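Local coordinates for beta-agarase D (Zobellia galactanivorans, PDB 4ASM), which hydrolyses agarose as a secreted family GH16 endo-beta-agarase, cutting the beta-1,4 linkages at random with retention of anomeric configuration, at residues Ala95-Gly100 with Arg336-Ala341; Asn174-Phe179 with Ser329-Ala334; Thr268-Asn273 with Asn311-Ser316. One frame throughout, in Å; residues are numbered along the deposited sequence.

Contact 1 of 3, residues Ala95-Gly100 with Arg336-Ala341; sequences ASRIPG and RSPNAA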
loop_
_atom_site.group_PDB
_atom_site.type_symbol
_atom_site.label_atom_id
_atom_site.label_comp_id
_atom_site.label_asym_id
_atom_site.label_seq_id
_atom_site.Cartn_x
_atom_site.Cartn_y
_atom_site.Cartn_z
ATOM N N ALA A 95 8.692 3.618 -13.928
ATOM C CA ALA A 95 7.724 4.337 -14.725
ATOM C C ALA A 95 8.436 5.034 -15.866
ATOM O O ALA A 95 9.618 5.387 -15.741
ATOM C CB ALA A 95 7.023 5.360 -13.847
ATOM N N SER A 96 7.702 5.242 -16.957
ATOM C CA SER A 96 8.206 6.010 -18.093
ATOM C C SER A 96 7.029 6.617 -18.838
ATOM O O SER A 96 5.873 6.281 -18.559
ATOM C CB SER A 96 9.009 5.115 -19.046
ATOM O OG SER A 96 8.138 4.211 -19.727
ATOM N N ARG A 97 7.318 7.513 -19.783
ATOM C CA ARG A 97 6.277 8.059 -20.641
ATOM C C ARG A 97 6.710 7.992 -22.093
ATOM O O ARG A 97 7.895 8.187 -22.410
ATOM C CB ARG A 97 5.985 9.516 -20.272
ATOM C CG ARG A 97 5.425 9.716 -18.872
ATOM C CD ARG A 97 4.316 10.751 -18.899
ATOM N NE ARG A 97 3.707 11.006 -17.595
ATOM C CZ ARG A 97 4.102 11.952 -16.758
ATOM N NH1 ARG A 97 5.141 12.732 -17.059
ATOM N NH2 ARG A 97 3.450 12.129 -15.619
ATOM N N ILE A 98 5.737 7.756 -22.967
ATOM C CA ILE A 98 5.945 7.774 -24.418
ATOM C C ILE A 98 5.505 9.150 -24.923
ATOM O O ILE A 98 4.407 9.604 -24.568
ATOM C CB ILE A 98 5.111 6.653 -25.091
ATOM C CG1 ILE A 98 5.766 5.273 -24.894
ATOM C CG2 ILE A 98 4.893 6.942 -26.586
ATOM C CD1 ILE A 98 7.097 5.056 -25.632
ATOM N N PRO A 99 6.356 9.841 -25.726
ATOM C CA PRO A 99 5.925 11.185 -26.160
ATOM C C PRO A 99 4.566 11.169 -26.876
ATOM O O PRO A 99 4.317 10.314 -27.739
ATOM C CB PRO A 99 7.048 11.633 -27.109
ATOM C CG PRO A 99 8.232 10.798 -26.764
ATOM C CD PRO A 99 7.711 9.495 -26.202
ATOM N N GLY A 100 3.680 12.075 -26.483
ATOM C CA GLY A 100 2.355 12.215 -27.101
ATOM C C GLY A 100 1.287 11.247 -26.629
ATOM O O GLY A 100 0.132 11.339 -27.061
ATOM N N ARG A 336 0.212 17.004 -9.880
ATOM C CA ARG A 336 1.306 16.576 -9.016
ATOM C C ARG A 336 2.134 15.430 -9.600
ATOM O O ARG A 336 3.264 15.239 -9.166
ATOM C CB ARG A 336 0.857 16.327 -7.572
ATOM C CG ARG A 336 0.557 17.648 -6.833
ATOM C CD ARG A 336 0.407 17.432 -5.325
ATOM N NE ARG A 336 -0.785 16.632 -5.096
ATOM C CZ ARG A 336 -2.010 17.127 -4.928
ATOM N NH1 ARG A 336 -2.238 18.447 -4.918
ATOM N NH2 ARG A 336 -3.013 16.290 -4.770
ATOM N N SER A 337 1.605 14.728 -10.618
ATOM C CA SER A 337 2.333 13.683 -11.383
ATOM C C SER A 337 3.620 14.211 -11.970
ATOM O O SER A 337 3.727 15.414 -12.204
ATOM C CB SER A 337 1.567 13.228 -12.636
ATOM O OG SER A 337 0.196 13.018 -12.460
ATOM N N PRO A 338 4.561 13.310 -12.293
ATOM C CA PRO A 338 5.877 13.741 -12.797
ATOM C C PRO A 338 5.825 14.628 -14.026
ATOM O O PRO A 338 4.945 14.471 -14.878
ATOM C CB PRO A 338 6.575 12.426 -13.129
ATOM C CG PRO A 338 5.972 11.463 -12.149
ATOM C CD PRO A 338 4.514 11.843 -12.133
ATOM N N ASN A 339 6.762 15.570 -14.094
ATOM C CA ASN A 339 6.929 16.348 -15.303
ATOM C C ASN A 339 8.088 15.821 -16.142
ATOM O O ASN A 339 8.822 14.916 -15.729
ATOM C CB ASN A 339 7.085 17.822 -14.974
ATOM C CG ASN A 339 8.256 18.112 -14.020
ATOM O OD1 ASN A 339 9.376 17.615 -14.204
ATOM N ND2 ASN A 339 8.001 18.956 -13.012
ATOM N N ALA A 340 8.252 16.384 -17.334
ATOM C CA ALA A 340 9.259 15.882 -18.262
ATOM C C ALA A 340 10.681 15.961 -17.712
ATOM O O ALA A 340 11.465 15.026 -17.879
ATOM C CB ALA A 340 9.145 16.597 -19.612
ATOM N N ALA A 341 11.028 17.070 -17.051
ATOM C CA ALA A 341 12.354 17.221 -16.470
ATOM C C ALA A 341 12.638 16.134 -15.432
ATOM O O ALA A 341 13.716 15.536 -15.425
ATOM C CB ALA A 341 12.525 18.641 -15.870
#
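Arg97 reaches from the end of strand 90-96 to the backbone of Pro338, tying the end of a strand of the GH16 jelly-roll sandwich to the loop that leads into helix 340-343. The polar part is a two-nitrogen grip on a single acceptor. Pro338 O takes NH1 of Arg97 at 2.8 Å and NH2 at 2.9 Å, and it lies nearly in the guanidinium plane. Seen from the carbonyl the two donors differ: NH1 comes from well above the C=O plane, 55° out of it, whereas NH2 is tilted by just 20°. A bend at chi2 (-139°) in the arginine chain turns the guanidinium edge toward this oxygen. NE is hydrogen-bonded to Thr118 OG1, so the guanidinium is fixed at both ends; Asp327 OD2 adds a long, weak ion pair to NH2, while OD1 of the same carboxylate is hydrogen-bonded to Ser337 OG. An alanine in place of Arg97 would leave Pro338 O without both of these donors and is likely to let the loop before the helix drift from the strand end. Asn339 holds the N-cap position of that helix, its side chain capping a backbone N just beyond; its ND2 is hydrogen-bonded to Asn172 OD1. Van der Waals contact is slight and gathers around NH2 of Arg97, which has Pro338 CD 3.7 Å away and, at the guanidinium edge, Ser337 CB also at 3.7 Å.

Contact 2 of 3, residues Asn174-Phe179 with Ser329-Ala334; sequences NRNSYF and SWQAEA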
loop_
_atom_site.group_PDB
_atom_site.type_symbol
_atom_site.label_atom_id
_atom_site.label_comp_id
_atom_site.label_asym_id
_atom_site.label_seq_id
_atom_site.Cartn_x
_atom_site.Cartn_y
_atom_site.Cartn_z
ATOM N N ASN A 174 8.747 21.309 -5.858
ATOM C CA ASN A 174 8.123 21.133 -4.540
ATOM C C ASN A 174 6.596 21.090 -4.510
ATOM O O ASN A 174 6.011 21.186 -3.441
ATOM C CB ASN A 174 8.644 22.155 -3.504
ATOM C CG ASN A 174 9.960 21.752 -2.930
ATOM O OD1 ASN A 174 10.098 20.649 -2.408
ATOM N ND2 ASN A 174 10.948 22.625 -3.031
ATOM N N ARG A 175 5.970 20.867 -5.663
ATOM C CA ARG A 175 4.496 20.854 -5.721
ATOM C C ARG A 175 3.850 19.718 -4.903
ATOM O O ARG A 175 2.675 19.777 -4.558
ATOM C CB ARG A 175 4.034 20.799 -7.171
ATOM C CG ARG A 175 4.282 19.481 -7.862
ATOM C CD ARG A 175 4.053 19.681 -9.351
ATOM N NE ARG A 175 4.369 18.472 -10.091
ATOM C CZ ARG A 175 5.596 18.015 -10.315
ATOM N NH1 ARG A 175 6.685 18.694 -9.855
ATOM N NH2 ARG A 175 5.752 16.887 -10.995
ATOM N N ASN A 176 4.634 18.679 -4.629
ATOM C CA ASN A 176 4.199 17.528 -3.826
ATOM C C ASN A 176 4.850 17.480 -2.430
ATOM O O ASN A 176 4.821 16.456 -1.767
ATOM C CB ASN A 176 4.525 16.239 -4.594
ATOM C CG ASN A 176 3.797 15.028 -4.043
ATOM O OD1 ASN A 176 2.579 15.036 -3.899
ATOM N ND2 ASN A 176 4.547 13.961 -3.753
ATOM N N SER A 177 5.468 18.573 -1.997
ATOM C CA SER A 177 6.072 18.673 -0.662
ATOM C C SER A 177 5.173 18.274 0.519
ATOM O O SER A 177 5.666 17.728 1.507
ATOM C CB SER A 177 6.694 20.064 -0.445
ATOM O OG SER A 177 5.704 21.073 -0.319
ATOM N N TYR A 178 3.866 18.535 0.430
ATOM C CA TYR A 178 2.964 18.227 1.547
ATOM C C TYR A 178 2.884 16.724 1.742
ATOM O O TYR A 178 2.843 16.248 2.892
ATOM C CB TYR A 178 1.583 18.789 1.263
ATOM C CG TYR A 178 0.542 18.569 2.336
ATOM C CD1 TYR A 178 -0.205 17.385 2.392
ATOM C CD2 TYR A 178 0.239 19.586 3.249
ATOM C CE1 TYR A 178 -1.192 17.204 3.381
ATOM C CE2 TYR A 178 -0.736 19.413 4.229
ATOM C CZ TYR A 178 -1.438 18.227 4.289
ATOM O OH TYR A 178 -2.403 18.082 5.258
ATOM N N PHE A 179 2.867 15.982 0.628
ATOM C CA PHE A 179 2.709 14.516 0.683
ATOM C C PHE A 179 4.022 13.775 0.810
ATOM O O PHE A 179 4.048 12.678 1.369
ATOM C CB PHE A 179 1.883 14.005 -0.507
ATOM C CG PHE A 179 0.518 14.579 -0.535
ATOM C CD1 PHE A 179 -0.457 14.141 0.365
ATOM C CD2 PHE A 179 0.210 15.620 -1.403
ATOM C CE1 PHE A 179 -1.736 14.719 0.365
ATOM C CE2 PHE A 179 -1.057 16.191 -1.406
ATOM C CZ PHE A 179 -2.026 15.729 -0.510
ATOM N N SER A 329 -5.454 9.083 -9.945
ATOM C CA SER A 329 -6.279 10.137 -10.505
ATOM C C SER A 329 -6.154 11.463 -9.783
ATOM O O SER A 329 -6.021 12.497 -10.429
ATOM C CB SER A 329 -7.751 9.714 -10.534
ATOM O OG SER A 329 -7.918 8.530 -11.282
ATOM N N TRP A 330 -6.204 11.440 -8.450
ATOM C CA TRP A 330 -6.169 12.701 -7.680
ATOM C C TRP A 330 -4.845 13.456 -7.875
ATOM O O TRP A 330 -4.827 14.694 -8.024
ATOM C CB TRP A 330 -6.485 12.450 -6.183
ATOM C CG TRP A 330 -5.391 11.715 -5.426
ATOM C CD1 TRP A 330 -4.983 10.433 -5.609
ATOM C CD2 TRP A 330 -4.559 12.258 -4.396
ATOM N NE1 TRP A 330 -3.960 10.123 -4.735
ATOM C CE2 TRP A 330 -3.676 11.234 -3.984
ATOM C CE3 TRP A 330 -4.479 13.522 -3.780
ATOM C CZ2 TRP A 330 -2.720 11.429 -2.983
ATOM C CZ3 TRP A 330 -3.533 13.712 -2.785
ATOM C CH2 TRP A 330 -2.657 12.672 -2.404
ATOM N N GLN A 331 -3.738 12.714 -7.896
ATOM C CA GLN A 331 -2.442 13.323 -8.129
ATOM C C GLN A 331 -2.366 13.886 -9.545
ATOM O O GLN A 331 -1.907 15.013 -9.743
ATOM C CB GLN A 331 -1.328 12.285 -7.905
ATOM C CG GLN A 331 -1.058 11.909 -6.439
ATOM C CD GLN A 331 -0.289 12.999 -5.677
ATOM O OE1 GLN A 331 0.929 12.883 -5.414
ATOM N NE2 GLN A 331 -0.993 14.032 -5.316
ATOM N N ALA A 332 -2.807 13.104 -10.529
ATOM C CA ALA A 332 -2.716 13.502 -11.931
ATOM C C ALA A 332 -3.588 14.719 -12.232
ATOM O O ALA A 332 -3.156 15.638 -12.943
ATOM C CB ALA A 332 -3.068 12.327 -12.829
ATOM N N GLU A 333 -4.810 14.728 -11.690
ATOM C CA GLU A 333 -5.708 15.861 -11.920
ATOM C C GLU A 333 -5.077 17.162 -11.407
ATOM O O GLU A 333 -5.195 18.217 -12.055
ATOM C CB GLU A 333 -7.055 15.613 -11.256
ATOM C CG GLU A 333 -8.036 16.786 -11.434
ATOM C CD GLU A 333 -9.465 16.477 -11.030
ATOM O OE1 GLU A 333 -9.794 15.302 -10.798
ATOM O OE2 GLU A 333 -10.262 17.437 -10.966
ATOM N N ALA A 334 -4.409 17.059 -10.253
ATOM C CA ALA A 334 -3.781 18.202 -9.593
ATOM C C ALA A 334 -2.421 18.566 -10.204
ATOM O O ALA A 334 -1.778 19.519 -9.743
ATOM C CB ALA A 334 -3.613 17.906 -8.099
#
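Asn176, whose side chain crosses that of Gln331 at about a right angle, is pinned by a hydrogen bond from its ND2 to the carbonyl of Gly169. Its CG stands anti to the backbone N (chi1 -165°), which swings the amide across to Gln331; the two amide planes are 52° apart. Asn176 itself is the third residue of a type I turn, closed by Ser177 N on Asn174 O at 3.0 Å. Helix 329-333 follows the jelly-roll strand 320-326, which carries Glu326, and it brings Trp330 close to the catalytic groove: its side chain is about 6 Å from that of Glu165, the probable proton donor. Next to the amides the contact becomes aromatic, a T-shaped pair in which Trp330 drives the edge of its six-membered ring into the face of Phe179. The ring centroids are 4.8 Å apart and the planes stand at 86°. Trp330 CZ3 meets Phe179 CZ at 3.4 Å, and CH2 of the indole sits over the phenyl face, offset toward the rim. On the opposite face of Phe179, Tyr178 CD1 lies 3.6 Å above the ring centre. Tyr167 packs edge-to-face with the same indole, and a bound di(hydroxyethyl)ether comes within about 3 Å of the Trp330 side chain.

Contact 3 of 3, residues Thr268-Asn273 with Asn311-Ser316; sequences TSTGVN and NGRKFS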
loop_
_atom_site.group_PDB
_atom_site.type_symbol
_atom_site.label_atom_id
_atom_site.label_comp_id
_atom_site.label_asym_id
_atom_site.label_seq_id
_atom_site.Cartn_x
_atom_site.Cartn_y
_atom_site.Cartn_z
ATOM N N THR A 268 -22.184 9.930 9.164
ATOM C CA THR A 268 -23.534 10.271 8.796
ATOM C C THR A 268 -24.454 9.029 8.886
ATOM O O THR A 268 -25.670 9.141 9.150
ATOM C CB THR A 268 -23.379 10.842 7.401
ATOM O OG1 THR A 268 -23.929 12.153 7.313
ATOM C CG2 THR A 268 -23.813 9.906 6.342
ATOM N N SER A 269 -23.866 7.847 8.686
ATOM C CA SER A 269 -24.544 6.555 8.812
ATOM C C SER A 269 -23.487 5.459 8.879
ATOM O O SER A 269 -22.391 5.623 8.336
ATOM C CB SER A 269 -25.465 6.292 7.615
ATOM O OG SER A 269 -25.960 4.962 7.648
ATOM N N THR A 270 -23.818 4.354 9.531
ATOM C CA THR A 270 -22.935 3.196 9.572
ATOM C C THR A 270 -23.350 2.160 8.503
ATOM O O THR A 270 -22.820 1.048 8.461
ATOM C CB THR A 270 -22.846 2.631 11.019
ATOM O OG1 THR A 270 -21.772 1.700 11.141
ATOM C CG2 THR A 270 -24.131 1.985 11.472
ATOM N N GLY A 271 -24.305 2.553 7.660
ATOM C CA GLY A 271 -24.720 1.752 6.488
ATOM C C GLY A 271 -24.071 2.250 5.210
ATOM O O GLY A 271 -23.245 3.173 5.233
ATOM N N VAL A 272 -24.450 1.671 4.070
ATOM C CA VAL A 272 -23.651 1.849 2.839
ATOM C C VAL A 272 -23.610 3.249 2.218
ATOM O O VAL A 272 -22.715 3.566 1.434
ATOM C CB VAL A 272 -23.992 0.792 1.754
ATOM C CG1 VAL A 272 -23.739 -0.611 2.290
ATOM C CG2 VAL A 272 -25.430 0.970 1.266
ATOM N N ASN A 273 -24.567 4.095 2.573
ATOM C CA ASN A 273 -24.546 5.453 2.063
ATOM C C ASN A 273 -23.956 6.473 3.043
ATOM O O ASN A 273 -23.998 7.680 2.794
ATOM C CB ASN A 273 -25.935 5.871 1.563
ATOM C CG ASN A 273 -26.349 5.099 0.314
ATOM O OD1 ASN A 273 -25.602 5.035 -0.676
ATOM N ND2 ASN A 273 -27.535 4.499 0.358
ATOM N N ASN A 311 -20.282 -8.062 6.356
ATOM C CA ASN A 311 -19.710 -9.292 6.889
ATOM C C ASN A 311 -19.294 -9.203 8.352
ATOM O O ASN A 311 -18.507 -10.026 8.827
ATOM C CB ASN A 311 -18.513 -9.747 6.013
ATOM C CG ASN A 311 -17.231 -8.971 6.299
ATOM O OD1 ASN A 311 -17.262 -7.923 6.953
ATOM N ND2 ASN A 311 -16.109 -9.460 5.790
ATOM N N GLY A 312 -19.813 -8.210 9.063
ATOM C CA GLY A 312 -19.364 -7.983 10.434
ATOM C C GLY A 312 -18.191 -7.016 10.515
ATOM O O GLY A 312 -17.548 -6.929 11.563
ATOM N N ARG A 313 -17.932 -6.305 9.407
ATOM C CA ARG A 313 -16.960 -5.185 9.328
ATOM C C ARG A 313 -15.557 -5.679 9.644
ATOM O O ARG A 313 -14.858 -5.166 10.525
ATOM C CB ARG A 313 -17.383 -4.034 10.240
ATOM C CG ARG A 313 -18.769 -3.544 9.907
ATOM C CD ARG A 313 -19.277 -2.645 11.016
ATOM N NE ARG A 313 -20.712 -2.391 10.910
ATOM C CZ ARG A 313 -21.274 -1.427 10.186
ATOM N NH1 ARG A 313 -20.554 -0.585 9.455
ATOM N NH2 ARG A 313 -22.601 -1.296 10.199
ATOM N N LYS A 314 -15.149 -6.690 8.896
ATOM C CA LYS A 314 -13.905 -7.366 9.186
ATOM C C LYS A 314 -13.289 -7.892 7.898
ATOM O O LYS A 314 -13.978 -8.066 6.880
ATOM C CB LYS A 314 -14.136 -8.496 10.199
ATOM C CG LYS A 314 -15.048 -9.632 9.722
ATOM C CD LYS A 314 -15.196 -10.697 10.816
ATOM C CE LYS A 314 -16.379 -10.413 11.717
ATOM N NZ LYS A 314 -16.284 -11.123 13.024
ATOM N N PHE A 315 -11.987 -8.129 7.949
ATOM C CA PHE A 315 -11.308 -8.821 6.875
ATOM C C PHE A 315 -11.635 -10.309 6.994
ATOM O O PHE A 315 -11.781 -10.857 8.096
ATOM C CB PHE A 315 -9.806 -8.575 6.971
ATOM C CG PHE A 315 -9.418 -7.124 6.855
ATOM C CD1 PHE A 315 -9.561 -6.443 5.639
ATOM C CD2 PHE A 315 -8.907 -6.436 7.954
ATOM C CE1 PHE A 315 -9.202 -5.103 5.524
ATOM C CE2 PHE A 315 -8.541 -5.077 7.855
ATOM C CZ PHE A 315 -8.701 -4.411 6.613
ATOM N N SER A 316 -11.770 -10.968 5.861
ATOM C CA SER A 316 -12.157 -12.366 5.892
ATOM C C SER A 316 -11.588 -13.159 4.730
ATOM O O SER A 316 -11.825 -14.364 4.643
ATOM C CB SER A 316 -13.687 -12.479 5.896
ATOM O OG SER A 316 -14.263 -11.904 4.741
#
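Arg313 reaches across to Thr270, joining two surface loops of the GH16 jelly roll, one following strand 259-264 and the other preceding strand 320-326. Its CB points toward the threonine loop, and from CG to NE the chain runs extended (chi2 167°); the side chain also touches Ser301 and Asn307. At CZ the flat group turns so that Thr270 OG1 lies over one face, 3.3 Å from CZ. That hydroxyl does not accept from the arginine, since the angles are poor; it is hydrogen-bonded to Pro305 O instead. The tip does its work at the guanidinium edge, where both terminal nitrogens hold Thr270 O in their own plane: NH2 at 2.9 Å, from above the carbonyl plane, and NH1 at 3.0 Å, on a lone pair. NH1 is also hydrogen-bonded to Asp304 O, and NH2 has Thr270 CG2 3.8 Å away. Each loop has its own brace. In the first, an ST turn places Gly271 N 2.9 Å from Ser269 OG, just beyond the gripped carbonyl. The second folds around Asn311 in an Asx motif: its OD1 accepts from Lys314 N at 3.1 Å, and its ND2 returns a bond to Lys314 O at 2.8 Å.

All three contacts lie in the GH16 catalytic domain, one part of a longer protein. Contacts 1 and 2 are neighbours, their centres about 14 Å apart. Two probable hydrogen bonds join them: Arg175 NH2 to Ser337 O at 2.8 Å, and Arg336 N to Gln331 O at 2.9 Å. Arg175 also forms a salt bridge with Glu342 in helix 340-343, whose start lies in contact 1. With Trp330 about 6 Å from Glu165 (side chains), contact 2 is nearer the groove; in contact 1 the Arg97 side chain is about 8 Å from that of His83, probably substrate-binding. Contact 3 sits apart from the catalytic, substrate-binding and calcium sites, its centre about 39 Å from contact 1's and 30 Å from contact 2's.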